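PDB 5O3Z: sorbitol-6-phosphate dehydrogenase, which catalyses, as a member of the short-chain dehydrogenase/reductase family, the oxidation of sorbitol 6-phosphate at its second carbon. Local coordinates for residues T17-L26 with Y231-L239; I136-K146 with Y179-N190. All blocks are in the same frame, centred on the assembly; numbering follows the deposited sequence.

Contact 1: T17-L26 with Y231-L239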
loop_
_atom_site.group_PDB
_atom_site.type_symbol
_atom_site.label_atom_id
_atom_site.label_comp_id
_atom_site.label_asym_id
_atom_site.label_seq_id
_atom_site.Cartn_x
_atom_site.Cartn_y
_atom_site.Cartn_z
ATOM N N THR A 17 15.926 10.460 25.799
ATOM C CA THR A 17 14.905 10.976 24.879
ATOM C C THR A 17 13.714 10.017 24.828
ATOM O O THR A 17 13.198 9.645 25.891
ATOM C CB THR A 17 15.567 11.312 23.532
ATOM O OG1 THR A 17 16.394 10.222 23.124
ATOM C CG2 THR A 17 16.465 12.535 23.701
ATOM N N LEU A 18 13.290 9.586 23.629
ATOM C CA LEU A 18 12.112 8.751 23.486
ATOM C C LEU A 18 12.202 7.395 24.158
ATOM O O LEU A 18 11.249 6.965 24.814
ATOM C CB LEU A 18 11.748 8.538 21.972
ATOM C CG LEU A 18 10.637 7.499 21.725
ATOM C CD1 LEU A 18 9.265 7.929 22.286
ATOM C CD2 LEU A 18 10.479 7.126 20.234
ATOM N N GLY A 19 13.322 6.701 23.954
ATOM C CA GLY A 19 13.582 5.488 24.663
ATOM C C GLY A 19 13.405 5.599 26.176
ATOM O O GLY A 19 12.817 4.699 26.803
ATOM N N ALA A 20 13.875 6.716 26.723
ATOM C CA ALA A 20 13.797 6.923 28.181
ATOM C C ALA A 20 12.326 7.110 28.621
ATOM O O ALA A 20 11.887 6.550 29.602
ATOM C CB ALA A 20 14.648 8.115 28.593
ATOM N N PHE A 21 11.576 7.870 27.815
ATOM C CA PHE A 21 10.160 8.060 28.042
ATOM C C PHE A 21 9.406 6.757 27.969
ATOM O O PHE A 21 8.523 6.564 28.781
ATOM C CB PHE A 21 9.597 9.056 27.034
ATOM C CG PHE A 21 8.170 9.481 27.311
ATOM C CD1 PHE A 21 7.090 8.664 26.947
ATOM C CD2 PHE A 21 7.901 10.734 27.882
ATOM C CE1 PHE A 21 5.773 9.069 27.205
ATOM C CE2 PHE A 21 6.591 11.158 28.112
ATOM C CZ PHE A 21 5.531 10.338 27.766
ATOM N N LEU A 22 9.712 5.859 27.008
ATOM C CA LEU A 22 8.994 4.594 26.940
ATOM C C LEU A 22 9.298 3.700 28.129
ATOM O O LEU A 22 8.418 2.983 28.585
ATOM C CB LEU A 22 9.287 3.845 25.645
ATOM C CG LEU A 22 8.860 4.515 24.354
ATOM C CD1 LEU A 22 9.462 3.733 23.175
ATOM C CD2 LEU A 22 7.329 4.521 24.254
ATOM N N CYS A 23 10.565 3.713 28.595
ATOM C CA CYS A 23 10.945 2.936 29.819
ATOM C C CYS A 23 10.103 3.368 31.031
ATOM O O CYS A 23 9.576 2.541 31.750
ATOM C CB CYS A 23 12.441 3.123 30.130
ATOM S SG CYS A 23 13.532 2.256 28.976
ATOM N N GLU A 24 9.965 4.663 31.219
ATOM C CA GLU A 24 9.185 5.181 32.374
ATOM C C GLU A 24 7.698 4.828 32.252
ATOM O O GLU A 24 7.013 4.379 33.217
ATOM C CB GLU A 24 9.321 6.679 32.463
ATOM C CG GLU A 24 10.763 7.107 32.604
ATOM C CD GLU A 24 10.946 8.502 33.171
ATOM O OE1 GLU A 24 10.131 8.938 34.010
ATOM O OE2 GLU A 24 11.932 9.151 32.803
ATOM N N GLY A 25 7.216 4.978 31.019
ATOM C CA GLY A 25 5.839 4.681 30.689
ATOM C C GLY A 25 5.521 3.227 30.864
ATOM O O GLY A 25 4.454 2.891 31.319
ATOM N N LEU A 26 6.463 2.337 30.520
ATOM C CA LEU A 26 6.283 0.924 30.734
ATOM C C LEU A 26 6.337 0.523 32.214
ATOM O O LEU A 26 5.696 -0.422 32.628
ATOM C CB LEU A 26 7.330 0.138 29.976
ATOM C CG LEU A 26 7.125 0.127 28.443
ATOM C CD1 LEU A 26 8.434 -0.221 27.758
ATOM C CD2 LEU A 26 6.097 -0.914 28.098
ATOM N N TYR A 231 5.533 12.109 22.527
ATOM C CA TYR A 231 6.019 10.840 23.064
ATOM C C TYR A 231 4.904 10.028 23.632
ATOM O O TYR A 231 4.943 8.768 23.672
ATOM C CB TYR A 231 7.109 11.066 24.162
ATOM C CG TYR A 231 8.463 11.673 23.767
ATOM C CD1 TYR A 231 9.042 11.477 22.500
ATOM C CD2 TYR A 231 9.199 12.381 24.698
ATOM C CE1 TYR A 231 10.299 11.994 22.201
ATOM C CE2 TYR A 231 10.452 12.908 24.397
ATOM C CZ TYR A 231 10.993 12.717 23.145
ATOM O OH TYR A 231 12.229 13.237 22.855
ATOM N N GLN A 232 3.891 10.721 24.153
ATOM C CA GLN A 232 2.761 10.009 24.736
ATOM C C GLN A 232 1.929 9.253 23.673
ATOM O O GLN A 232 1.437 8.160 23.915
ATOM C CB GLN A 232 1.877 10.975 25.572
ATOM C CG GLN A 232 0.750 10.275 26.310
ATOM C CD GLN A 232 1.247 9.461 27.467
ATOM O OE1 GLN A 232 2.053 9.961 28.254
ATOM N NE2 GLN A 232 0.820 8.264 27.582
ATOM N N ASP A 233 1.801 9.826 22.488
ATOM C CA ASP A 233 1.105 9.079 21.379
ATOM C C ASP A 233 1.828 7.790 21.098
ATOM O O ASP A 233 1.263 6.777 20.967
ATOM C CB ASP A 233 1.083 9.904 20.104
ATOM C CG ASP A 233 0.484 11.242 20.282
ATOM O OD1 ASP A 233 -0.624 11.341 20.872
ATOM O OD2 ASP A 233 1.111 12.181 19.819
ATOM N N VAL A 234 3.148 7.846 21.091
ATOM C CA VAL A 234 3.928 6.655 20.866
ATOM C C VAL A 234 3.662 5.585 21.893
ATOM O O VAL A 234 3.365 4.425 21.579
ATOM C CB VAL A 234 5.439 6.988 20.787
ATOM C CG1 VAL A 234 6.253 5.733 20.513
ATOM C CG2 VAL A 234 5.724 7.998 19.684
ATOM N N LEU A 235 3.811 5.989 23.166
ATOM C CA LEU A 235 3.529 5.146 24.304
ATOM C C LEU A 235 2.165 4.501 24.244
ATOM O O LEU A 235 2.043 3.296 24.403
ATOM C CB LEU A 235 3.749 5.984 25.592
ATOM C CG LEU A 235 3.602 5.269 26.940
ATOM C CD1 LEU A 235 4.560 4.093 27.066
ATOM C CD2 LEU A 235 3.853 6.271 28.063
ATOM N N ASN A 236 1.145 5.303 23.877
ATOM C CA ASN A 236 -0.255 4.847 23.838
ATOM C C ASN A 236 -0.404 3.679 22.945
ATOM O O ASN A 236 -0.861 2.594 23.362
ATOM C CB ASN A 236 -1.183 6.026 23.451
ATOM C CG ASN A 236 -1.426 6.985 24.631
ATOM O OD1 ASN A 236 -1.128 6.632 25.776
ATOM N ND2 ASN A 236 -1.939 8.218 24.355
ATOM N N VAL A 237 0.071 3.869 21.697
ATOM C CA VAL A 237 -0.023 2.868 20.655
ATOM C C VAL A 237 0.858 1.639 20.995
ATOM O O VAL A 237 0.457 0.471 20.842
ATOM C CB VAL A 237 0.422 3.494 19.312
ATOM C CG1 VAL A 237 0.544 2.453 18.227
ATOM C CG2 VAL A 237 -0.511 4.613 18.846
ATOM N N LEU A 238 2.080 1.924 21.407
ATOM C CA LEU A 238 2.960 0.848 21.881
ATOM C C LEU A 238 2.256 -0.068 22.894
ATOM O O LEU A 238 2.225 -1.318 22.769
ATOM C CB LEU A 238 4.249 1.450 22.421
ATOM C CG LEU A 238 5.374 0.438 22.695
ATOM C CD1 LEU A 238 6.691 1.177 22.613
ATOM C CD2 LEU A 238 5.244 -0.217 24.056
ATOM N N LEU A 239 1.609 0.555 23.869
ATOM C CA LEU A 239 0.972 -0.217 24.962
ATOM C C LEU A 239 -0.155 -1.060 24.455
ATOM O O LEU A 239 -0.347 -2.198 24.918
ATOM C CB LEU A 239 0.465 0.708 26.049
ATOM C CG LEU A 239 1.529 1.406 26.921
ATOM C CD1 LEU A 239 0.886 2.380 27.917
ATOM C CD2 LEU A 239 2.401 0.382 27.603
#
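The ring of Phe21 carries the CB of Tyr231 over one face, centred so well that the CH-pi contact, 3.6 Å from Tyr231 CB to the Phe21 ring centroid, departs from the ring normal by only 8°. At the edge of the same ring, near its plane, Phe21 CZ meets Gln232 OE1 at 3.5 Å, with the amide turned steeply against the ring. The Tyr231 ring in turn has the backbone of the other helix on one face: Leu18 CA lies above it, off centre, while Leu18 CD1 comes within 3.6 Å of Tyr231 CD1. The two rings themselves meet obliquely, their planes inclined at 49°. With CG beside its backbone N, Tyr231 reaches back along helix 17-26 until its hydroxyl is near Thr17 CB, where it shares a weak hydrogen bond with the hydroxyl of Ser194. Gln232 is tied within its own helix, NE2 donating to Asn236 OD1. These helices belong to the Rossmann fold of the short-chain dehydrogenases: 17-26 follows the first strand of the parallel sheet, 231-239 precedes the last, and their short axes cross at -50°, 9.9 Å apart. Beyond the rings the packing is aliphatic. Leu235 is a knob in a hole formed by Phe21, Leu22, Gly25 and Leu26; its CG stands anti to the backbone N, and CD2 lies 3.7 Å from Gly25 CA, so that this methyl packs directly on the backbone of helix 17-26. Leu22 CD2 approaches Leu238 CD1 at 3.8 Å, and Leu26 CD2 meets Leu239 CD2 at 3.9 Å as these two side chains run antiparallel alongside one another. Underneath, Leu18 and Val234 both rest on Leu188 of strand 182-188.

Contact 2: I136-K146 with Y179-N190; sequences IKGRIIQINSK and YGITVHSLMLGN
Ser185 OG donates to Gln142 OE1 at 2.7 Å, in the plane of the carbonyl, linking neighbouring side chains of strands 139-145 and 182-188. The same oxygen accepts Asn144 ND2 at 2.9 Å, this donor standing above the amide plane, so two bonds grip OE1, which probably limits rotation of the Gln142 amide. Gln142 gets there with CG anti to its backbone N (chi1 -166°) and an extended chain. Alongside Asn144 runs Met187, doubled back so that its CE lies 3.3 Å from Asn144 OD1. Beneath these side chains the parallel strands exchange backbone bonds in alternation, among them Leu186 N to Gln142 O at 171°; the bond from Leu188 N to Asn144 O is weak. On the face bearing Arg139, Ile141 and Ile143, Ile143 CG2 packs on Leu188 CD1 at 3.7 Å. Gly138 O is held from opposite faces of its plane by Thr182 N and Arg139 NH1, and Arg139 NH2 continues to Ser243 O. Helix 156-176, the crossover of this beta-alpha-beta unit, supplies part of the second shell: Thr169 bonds Ser185 OG, and Lys162 O accepts Asn144 ND2. Past the strands Lys146 N bonds Leu188 O, while a water 2.6 Å from Lys146 NZ also takes a weak bond from Asn190 ND2. Buried amides and hydroxyls thus hold one another in a chain from helix to sheet, which probably keeps the Asn144 amide in one orientation.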
loop_
_atom_site.group_PDB
_atom_site.type_symbol
_atom_site.label_atom_id
_atom_site.label_comp_id
_atom_site.label_asym_id
_atom_site.label_seq_id
_atom_site.Cartn_x
_atom_site.Cartn_y
_atom_site.Cartn_z
ATOM N N ILE A 136 6.478 -17.963 26.002
ATOM C CA ILE A 136 5.847 -16.663 26.179
ATOM C C ILE A 136 5.229 -16.186 24.808
ATOM O O ILE A 136 5.838 -16.353 23.722
ATOM C CB ILE A 136 6.885 -15.640 26.741
ATOM C CG1 ILE A 136 7.173 -15.979 28.201
ATOM C CG2 ILE A 136 6.354 -14.236 26.684
ATOM C CD1 ILE A 136 8.452 -15.404 28.734
ATOM N N LYS A 137 4.026 -15.623 24.879
ATOM C CA LYS A 137 3.363 -15.097 23.717
ATOM C C LYS A 137 3.764 -13.674 23.686
ATOM O O LYS A 137 3.014 -12.780 24.142
ATOM C CB LYS A 137 1.862 -15.174 23.861
ATOM C CG LYS A 137 1.293 -16.574 23.934
ATOM C CD LYS A 137 -0.143 -16.443 24.463
ATOM C CE LYS A 137 -0.698 -17.751 24.972
ATOM N NZ LYS A 137 -0.350 -18.890 24.081
ATOM N N GLY A 138 4.965 -13.451 23.164
ATOM C CA GLY A 138 5.660 -12.172 23.335
ATOM C C GLY A 138 5.301 -11.137 22.282
ATOM O O GLY A 138 4.489 -11.380 21.443
ATOM N N ARG A 139 5.885 -9.953 22.430
ATOM C CA ARG A 139 5.734 -8.831 21.557
ATOM C C ARG A 139 7.111 -8.268 21.149
ATOM O O ARG A 139 8.048 -8.213 21.966
ATOM C CB ARG A 139 5.015 -7.797 22.317
ATOM C CG ARG A 139 3.675 -8.267 22.824
ATOM C CD ARG A 139 2.711 -8.381 21.685
ATOM N NE ARG A 139 1.354 -8.648 22.046
ATOM C CZ ARG A 139 0.763 -9.830 22.044
ATOM N NH1 ARG A 139 1.426 -10.956 21.807
ATOM N NH2 ARG A 139 -0.557 -9.899 22.334
ATOM N N ILE A 140 7.235 -7.841 19.901
ATOM C CA ILE A 140 8.403 -7.146 19.432
ATOM C C ILE A 140 7.851 -5.905 18.760
ATOM O O ILE A 140 7.017 -6.029 17.843
ATOM C CB ILE A 140 9.230 -7.974 18.447
ATOM C CG1 ILE A 140 9.812 -9.227 19.105
ATOM C CG2 ILE A 140 10.319 -7.110 17.830
ATOM C CD1 ILE A 140 10.441 -10.225 18.151
ATOM N N ILE A 141 8.284 -4.748 19.200
ATOM C CA ILE A 141 7.828 -3.519 18.595
ATOM C C ILE A 141 9.005 -2.716 18.201
ATOM O O ILE A 141 9.807 -2.330 19.058
ATOM C CB ILE A 141 6.922 -2.740 19.557
ATOM C CG1 ILE A 141 5.577 -3.493 19.675
ATOM C CG2 ILE A 141 6.657 -1.335 19.042
ATOM C CD1 ILE A 141 4.746 -3.098 20.872
ATOM N N GLN A 142 9.088 -2.358 16.906
ATOM C CA GLN A 142 10.116 -1.439 16.424
ATOM C C GLN A 142 9.677 0.009 16.294
ATOM O O GLN A 142 8.647 0.314 15.696
ATOM C CB GLN A 142 10.564 -1.879 15.015
ATOM C CG GLN A 142 11.860 -1.218 14.531
ATOM C CD GLN A 142 11.945 -1.025 12.980
ATOM O OE1 GLN A 142 10.957 -1.186 12.236
ATOM N NE2 GLN A 142 13.129 -0.576 12.517
ATOM N N ILE A 143 10.485 0.932 16.735
ATOM C CA ILE A 143 10.253 2.365 16.454
ATOM C C ILE A 143 10.755 2.661 15.028
ATOM O O ILE A 143 11.907 2.443 14.740
ATOM C CB ILE A 143 10.968 3.248 17.460
ATOM C CG1 ILE A 143 10.567 2.869 18.912
ATOM C CG2 ILE A 143 10.672 4.689 17.180
ATOM C CD1 ILE A 143 9.040 2.625 19.128
ATOM N N ASN A 144 9.848 3.102 14.139
ATOM C CA ASN A 144 10.147 3.336 12.763
ATOM C C ASN A 144 9.643 4.774 12.551
ATOM O O ASN A 144 9.511 5.554 13.535
ATOM C CB ASN A 144 9.520 2.192 11.927
ATOM C CG ASN A 144 10.125 2.059 10.514
ATOM O OD1 ASN A 144 10.198 3.025 9.740
ATOM N ND2 ASN A 144 10.523 0.863 10.194
ATOM N N SER A 145 9.299 5.117 11.321
ATOM C CA SER A 145 9.227 6.469 10.875
ATOM C C SER A 145 8.259 6.480 9.698
ATOM O O SER A 145 8.132 5.475 8.988
ATOM C CB SER A 145 10.580 6.939 10.399
ATOM O OG SER A 145 10.554 8.256 9.810
ATOM N N LYS A 146 7.656 7.619 9.439
ATOM C CA LYS A 146 6.954 7.772 8.162
ATOM C C LYS A 146 7.913 7.626 6.954
ATOM O O LYS A 146 7.507 7.209 5.869
ATOM C CB LYS A 146 6.194 9.079 8.147
ATOM C CG LYS A 146 7.042 10.300 8.170
ATOM C CD LYS A 146 6.142 11.502 8.006
ATOM C CE LYS A 146 6.791 12.793 8.427
ATOM N NZ LYS A 146 7.580 13.332 7.287
ATOM N N TYR A 179 4.591 -19.358 17.356
ATOM C CA TYR A 179 4.885 -19.240 18.791
ATOM C C TYR A 179 4.046 -18.200 19.512
ATOM O O TYR A 179 4.302 -17.918 20.675
ATOM C CB TYR A 179 6.358 -18.872 18.980
ATOM C CG TYR A 179 7.296 -19.802 18.323
ATOM C CD1 TYR A 179 7.469 -21.127 18.803
ATOM C CD2 TYR A 179 8.055 -19.399 17.246
ATOM C CE1 TYR A 179 8.356 -21.995 18.219
ATOM C CE2 TYR A 179 8.973 -20.260 16.667
ATOM C CZ TYR A 179 9.101 -21.558 17.166
ATOM O OH TYR A 179 9.968 -22.377 16.530
ATOM N N GLY A 180 3.048 -17.601 18.851
ATOM C CA GLY A 180 2.220 -16.596 19.494
ATOM C C GLY A 180 2.945 -15.331 19.807
ATOM O O GLY A 180 2.575 -14.588 20.708
ATOM N N ILE A 181 4.029 -15.070 19.103
ATOM C CA ILE A 181 4.680 -13.786 19.244
ATOM C C ILE A 181 4.270 -12.904 18.060
ATOM O O ILE A 181 4.418 -13.322 16.955
ATOM C CB ILE A 181 6.225 -13.902 19.239
ATOM C CG1 ILE A 181 6.723 -14.831 20.369
ATOM C CG2 ILE A 181 6.807 -12.515 19.516
ATOM C CD1 ILE A 181 8.157 -15.235 20.231
ATOM N N THR A 182 3.803 -11.702 18.344
ATOM C CA THR A 182 3.522 -10.692 17.344
ATOM C C THR A 182 4.637 -9.609 17.242
ATOM O O THR A 182 5.344 -9.325 18.190
ATOM C CB THR A 182 2.191 -9.985 17.617
ATOM O OG1 THR A 182 2.316 -9.112 18.732
ATOM C CG2 THR A 182 1.090 -10.930 17.832
ATOM N N VAL A 183 4.712 -8.958 16.071
ATOM C CA VAL A 183 5.794 -8.052 15.679
ATOM C C VAL A 183 5.157 -6.929 14.868
ATOM O O VAL A 183 4.421 -7.231 13.894
ATOM C CB VAL A 183 6.773 -8.786 14.765
ATOM C CG1 VAL A 183 8.072 -7.932 14.536
ATOM C CG2 VAL A 183 7.096 -10.181 15.301
ATOM N N HIS A 184 5.431 -5.702 15.249
ATOM C CA HIS A 184 4.966 -4.461 14.613
ATOM C C HIS A 184 6.017 -3.438 14.487
ATOM O O HIS A 184 6.962 -3.408 15.290
ATOM C CB HIS A 184 3.847 -3.830 15.419
ATOM C CG HIS A 184 2.675 -4.721 15.619
ATOM N ND1 HIS A 184 1.829 -5.063 14.568
ATOM C CD2 HIS A 184 2.230 -5.395 16.716
ATOM C CE1 HIS A 184 0.933 -5.939 15.011
ATOM N NE2 HIS A 184 1.143 -6.152 16.319
ATOM N N SER A 185 5.855 -2.560 13.489
ATOM C CA SER A 185 6.669 -1.395 13.341
ATOM C C SER A 185 5.749 -0.195 13.498
ATOM O O SER A 185 4.621 -0.147 12.912
ATOM C CB SER A 185 7.368 -1.419 11.973
ATOM O OG SER A 185 8.481 -2.317 11.957
ATOM N N LEU A 186 6.195 0.781 14.276
ATOM C CA LEU A 186 5.415 1.980 14.515
ATOM C C LEU A 186 5.931 3.081 13.689
ATOM O O LEU A 186 7.077 3.473 13.850
ATOM C CB LEU A 186 5.460 2.418 16.011
ATOM C CG LEU A 186 4.968 1.476 17.088
ATOM C CD1 LEU A 186 4.773 2.221 18.431
ATOM C CD2 LEU A 186 3.677 0.756 16.638
ATOM N N MET A 187 5.109 3.605 12.768
ATOM C CA MET A 187 5.586 4.565 11.847
ATOM C C MET A 187 5.337 5.951 12.357
ATOM O O MET A 187 4.312 6.571 12.109
ATOM C CB MET A 187 5.008 4.277 10.422
ATOM C CG MET A 187 4.762 2.796 10.141
ATOM S SD MET A 187 6.268 1.780 10.157
ATOM C CE MET A 187 7.122 2.371 8.668
ATOM N N LEU A 188 6.291 6.516 13.059
ATOM C CA LEU A 188 6.073 7.825 13.692
ATOM C C LEU A 188 6.134 8.968 12.765
ATOM O O LEU A 188 6.928 8.985 11.823
ATOM C CB LEU A 188 7.126 8.072 14.785
ATOM C CG LEU A 188 7.198 6.947 15.834
ATOM C CD1 LEU A 188 8.131 7.370 16.933
ATOM C CD2 LEU A 188 5.887 6.433 16.400
ATOM N N GLY A 189 5.323 10.006 13.022
ATOM C CA GLY A 189 5.528 11.284 12.381
ATOM C C GLY A 189 6.683 11.986 13.089
ATOM O O GLY A 189 7.443 11.349 13.813
ATOM N N ASN A 190 6.764 13.290 12.924
ATOM C CA ASN A 190 7.880 14.087 13.381
ATOM C C ASN A 190 7.691 14.461 14.852
ATOM O O ASN A 190 6.619 14.940 15.236
ATOM C CB ASN A 190 7.976 15.385 12.575
ATOM C CG ASN A 190 8.275 15.167 11.097
ATOM O OD1 ASN A 190 9.291 14.553 10.740
ATOM N ND2 ASN A 190 7.467 15.798 10.224
HETATM O O HOH W 1 4.225 -6.539 19.080
HETATM O O HOH W 2 7.217 15.820 6.853
#

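From the N terminus, the chain leaves strand 8-12 and enters helix 17-28, the first partner of contact 1. It then adds three more strands of the parallel sheet before reaching strand 139-145, crosses by helix 156-176 and returns as strand 182-188, so that contact 2 closes a short loop. Only after the helices that follow does helix 231-242 come back to helix 17-28 and close the much longer loop of contact 1, which encloses contact 2. Their centres lie about 13 Å apart and they touch: Val237 and Leu186, and Leu18 and Ile143, pack together. The helix pair thereby packs on the face of the two strands that bears Ile143, Leu186 and Leu188.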